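Local coordinates for DNA helicase assembly protein (Enterobacteria phage T4, PDB 1C1K) that loads the replicative helicase onto forked DNA covered by the single-stranded DNA-binding protein during viral replication, recombination and repair, at residues M1-G9 and Y193-A204. Sequence-based numbering, arbitrary orientation.
Sequences MIKLRMPAG and YRKILNIDSQKA
A two-stranded antiparallel sheet, the one sheet in this largely helical protein, pairs Ile2-Leu4 at the N-terminus with Leu197-Ile199. Lys3 and Asn198 form the hydrogen-bonded pair. Lys3 N donates to Asn198 O at 3.0 Å, and Asn198 N donates to Lys3 O at 2.6 Å. The pairing runs past both strand ends: Asp200 N donates to Met1 O, and Arg5 N donates to Ile196 O at 2.5 Å.

Ile2, Leu4, Leu197 and Ile199 share the apolar face. Leu4 runs alongside Leu197, with Leu4 CD1 pressed tightly on Leu197 CD2 at 3.3 Å. The same Leu4 CD1 meets Tyr193 CE1 at 3.5 Å, and Leu4 stands roughly perpendicular to the Tyr193 side chain. Ile2 CG1 runs beside Ile199 CG1, 3.8 Å away.

Arg5 reaches across to the last carbonyls of helix 181-196 and the start of strand 197-199. A straight run through CG and CD (chi2 -178°) brings the guanidinium across, and a quarter turn about CD-NE (chi4 93°) sets NH1 near Leu197 O, with a weak, bent bond. Asn198 CA lies against one guanidinium face, toward its rim. At the other end, Met1 SD rests on Ala204 CA at 3.8 Å. Asp200 N-caps helix 201-216 through a weak bond from Lys203 N to its OD1.

Strand 197-199 joins helix 181-196 to helix 201-216. Leu197 and Ile199 pack on Ile162 of helix 158-168, while Met1 and Ile2 touch helix 109-126.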
# COMPACT_ATOMS: atom_id res chain seq x y z
N MET A 1 6.32 12.91 -7.88
CA MET A 1 4.88 12.55 -7.99
C MET A 1 4.39 11.80 -6.76
O MET A 1 3.27 12.00 -6.29
CB MET A 1 4.64 11.69 -9.23
CG MET A 1 3.21 11.21 -9.41
SD MET A 1 2.97 10.18 -10.89
CE MET A 1 3.80 8.67 -10.39
N ILE A 2 5.24 10.93 -6.22
CA ILE A 2 4.85 10.14 -5.07
C ILE A 2 6.03 9.81 -4.17
O ILE A 2 7.09 9.38 -4.64
CB ILE A 2 4.15 8.83 -5.53
CG1 ILE A 2 3.77 7.97 -4.32
CG2 ILE A 2 5.05 8.07 -6.50
CD1 ILE A 2 2.85 6.80 -4.67
N LYS A 3 5.84 10.00 -2.88
CA LYS A 3 6.87 9.73 -1.89
C LYS A 3 6.21 9.15 -0.64
O LYS A 3 5.12 9.57 -0.25
CB LYS A 3 7.60 11.02 -1.51
CG LYS A 3 9.02 11.09 -2.02
CD LYS A 3 9.99 10.48 -1.02
CE LYS A 3 11.01 11.50 -0.54
NZ LYS A 3 10.93 11.72 0.93
N LEU A 4 6.88 8.18 -0.03
CA LEU A 4 6.37 7.55 1.18
C LEU A 4 6.74 8.43 2.36
O LEU A 4 7.88 8.87 2.48
CB LEU A 4 7.00 6.17 1.37
CG LEU A 4 6.33 4.94 0.78
CD1 LEU A 4 4.93 4.81 1.34
CD2 LEU A 4 6.31 5.05 -0.74
N ARG A 5 5.77 8.69 3.23
CA ARG A 5 6.05 9.47 4.42
C ARG A 5 6.82 8.50 5.31
O ARG A 5 6.53 7.30 5.32
CB ARG A 5 4.74 9.91 5.09
CG ARG A 5 3.95 10.90 4.25
CD ARG A 5 2.68 11.37 4.96
NE ARG A 5 2.03 12.43 4.20
CZ ARG A 5 1.07 12.23 3.30
NH1 ARG A 5 0.65 11.00 3.04
NH2 ARG A 5 0.54 13.26 2.66
N MET A 6 7.81 9.01 6.02
CA MET A 6 8.63 8.14 6.87
C MET A 6 8.87 8.72 8.25
O MET A 6 8.75 9.92 8.47
CB MET A 6 9.99 7.90 6.20
CG MET A 6 9.91 7.31 4.80
SD MET A 6 9.68 5.52 4.86
CE MET A 6 11.20 5.03 5.55
N PRO A 7 9.21 7.85 9.22
CA PRO A 7 9.46 8.35 10.57
C PRO A 7 10.67 9.29 10.51
O PRO A 7 11.54 9.13 9.66
CB PRO A 7 9.75 7.08 11.38
CG PRO A 7 10.10 6.04 10.36
CD PRO A 7 9.33 6.38 9.13
N ALA A 8 10.72 10.27 11.41
CA ALA A 8 11.84 11.21 11.41
C ALA A 8 13.12 10.51 11.88
O ALA A 8 13.06 9.53 12.62
CB ALA A 8 11.52 12.40 12.31
N GLY A 9 14.26 11.02 11.43
CA GLY A 9 15.55 10.44 11.81
C GLY A 9 15.74 9.04 11.27
O GLY A 9 16.18 8.13 11.99
N TYR A 193 -2.58 2.92 3.57
CA TYR A 193 -1.41 3.20 2.75
C TYR A 193 -1.50 4.62 2.17
O TYR A 193 -0.50 5.32 2.06
CB TYR A 193 -1.31 2.17 1.62
CG TYR A 193 0.03 2.07 0.92
CD1 TYR A 193 1.21 2.58 1.49
CD2 TYR A 193 0.13 1.45 -0.33
CE1 TYR A 193 2.44 2.47 0.83
CE2 TYR A 193 1.35 1.34 -1.00
CZ TYR A 193 2.50 1.85 -0.41
OH TYR A 193 3.69 1.75 -1.09
N ARG A 194 -2.71 5.03 1.82
CA ARG A 194 -2.90 6.37 1.27
C ARG A 194 -2.46 7.44 2.27
O ARG A 194 -1.96 8.50 1.88
CB ARG A 194 -4.38 6.57 0.89
CG ARG A 194 -4.72 7.94 0.31
CD ARG A 194 -6.15 7.98 -0.25
NE ARG A 194 -7.17 7.84 0.79
CZ ARG A 194 -8.48 7.94 0.58
NH1 ARG A 194 -8.96 8.18 -0.63
NH2 ARG A 194 -9.32 7.80 1.60
N LYS A 195 -2.62 7.17 3.57
CA LYS A 195 -2.23 8.12 4.60
C LYS A 195 -0.72 8.36 4.65
O LYS A 195 -0.26 9.47 4.95
CB LYS A 195 -2.70 7.64 5.98
CG LYS A 195 -4.20 7.80 6.19
CD LYS A 195 -4.61 7.45 7.61
CE LYS A 195 -6.10 7.70 7.81
NZ LYS A 195 -6.37 8.52 9.02
N ILE A 196 0.07 7.32 4.37
CA ILE A 196 1.51 7.48 4.41
C ILE A 196 2.12 7.85 3.05
O ILE A 196 3.31 8.13 2.95
CB ILE A 196 2.21 6.22 4.96
CG1 ILE A 196 1.74 4.98 4.21
CG2 ILE A 196 1.91 6.07 6.44
CD1 ILE A 196 2.50 3.72 4.61
N LEU A 197 1.30 7.87 2.00
CA LEU A 197 1.80 8.23 0.68
C LEU A 197 1.57 9.71 0.42
O LEU A 197 0.46 10.21 0.58
CB LEU A 197 1.10 7.40 -0.40
CG LEU A 197 1.55 5.96 -0.61
CD1 LEU A 197 0.62 5.28 -1.61
CD2 LEU A 197 2.99 5.92 -1.10
N ASN A 198 2.63 10.40 0.02
CA ASN A 198 2.56 11.82 -0.29
C ASN A 198 2.46 11.89 -1.81
O ASN A 198 3.46 11.71 -2.52
CB ASN A 198 3.83 12.53 0.19
CG ASN A 198 3.73 14.03 0.11
OD1 ASN A 198 4.55 14.74 0.68
ND2 ASN A 198 2.72 14.52 -0.59
N ILE A 199 1.26 12.15 -2.31
CA ILE A 199 1.03 12.18 -3.75
C ILE A 199 0.61 13.53 -4.29
O ILE A 199 -0.25 14.20 -3.73
CB ILE A 199 -0.06 11.14 -4.13
CG1 ILE A 199 0.46 9.72 -3.87
CG2 ILE A 199 -0.48 11.33 -5.59
CD1 ILE A 199 -0.64 8.68 -3.83
N ASP A 200 1.24 13.92 -5.39
CA ASP A 200 0.90 15.16 -6.07
C ASP A 200 -0.14 14.76 -7.11
O ASP A 200 0.20 14.25 -8.18
CB ASP A 200 2.13 15.75 -6.77
CG ASP A 200 1.84 17.10 -7.41
OD1 ASP A 200 0.68 17.34 -7.80
OD2 ASP A 200 2.78 17.92 -7.52
N SER A 201 -1.41 14.98 -6.77
CA SER A 201 -2.54 14.64 -7.63
C SER A 201 -2.43 15.15 -9.06
O SER A 201 -2.71 14.42 -10.00
CB SER A 201 -3.83 15.16 -7.01
OG SER A 201 -4.59 14.09 -6.49
N GLN A 202 -2.06 16.41 -9.21
CA GLN A 202 -1.94 17.02 -10.53
C GLN A 202 -0.92 16.29 -11.40
O GLN A 202 -1.17 16.03 -12.57
CB GLN A 202 -1.56 18.50 -10.40
CG GLN A 202 -1.64 19.28 -11.70
CD GLN A 202 -2.99 19.15 -12.38
OE1 GLN A 202 -3.07 19.01 -13.60
NE2 GLN A 202 -4.07 19.20 -11.60
N LYS A 203 0.23 15.97 -10.82
CA LYS A 203 1.27 15.27 -11.56
C LYS A 203 0.81 13.88 -11.96
O LYS A 203 1.07 13.44 -13.07
CB LYS A 203 2.55 15.19 -10.72
CG LYS A 203 3.25 16.54 -10.54
CD LYS A 203 4.54 16.39 -9.74
CE LYS A 203 5.25 17.73 -9.60
NZ LYS A 203 6.35 17.68 -8.59
N ALA A 204 0.13 13.18 -11.06
CA ALA A 204 -0.38 11.84 -11.35
C ALA A 204 -1.40 11.94 -12.48
O ALA A 204 -1.43 11.11 -13.39
CB ALA A 204 -1.02 11.24 -10.10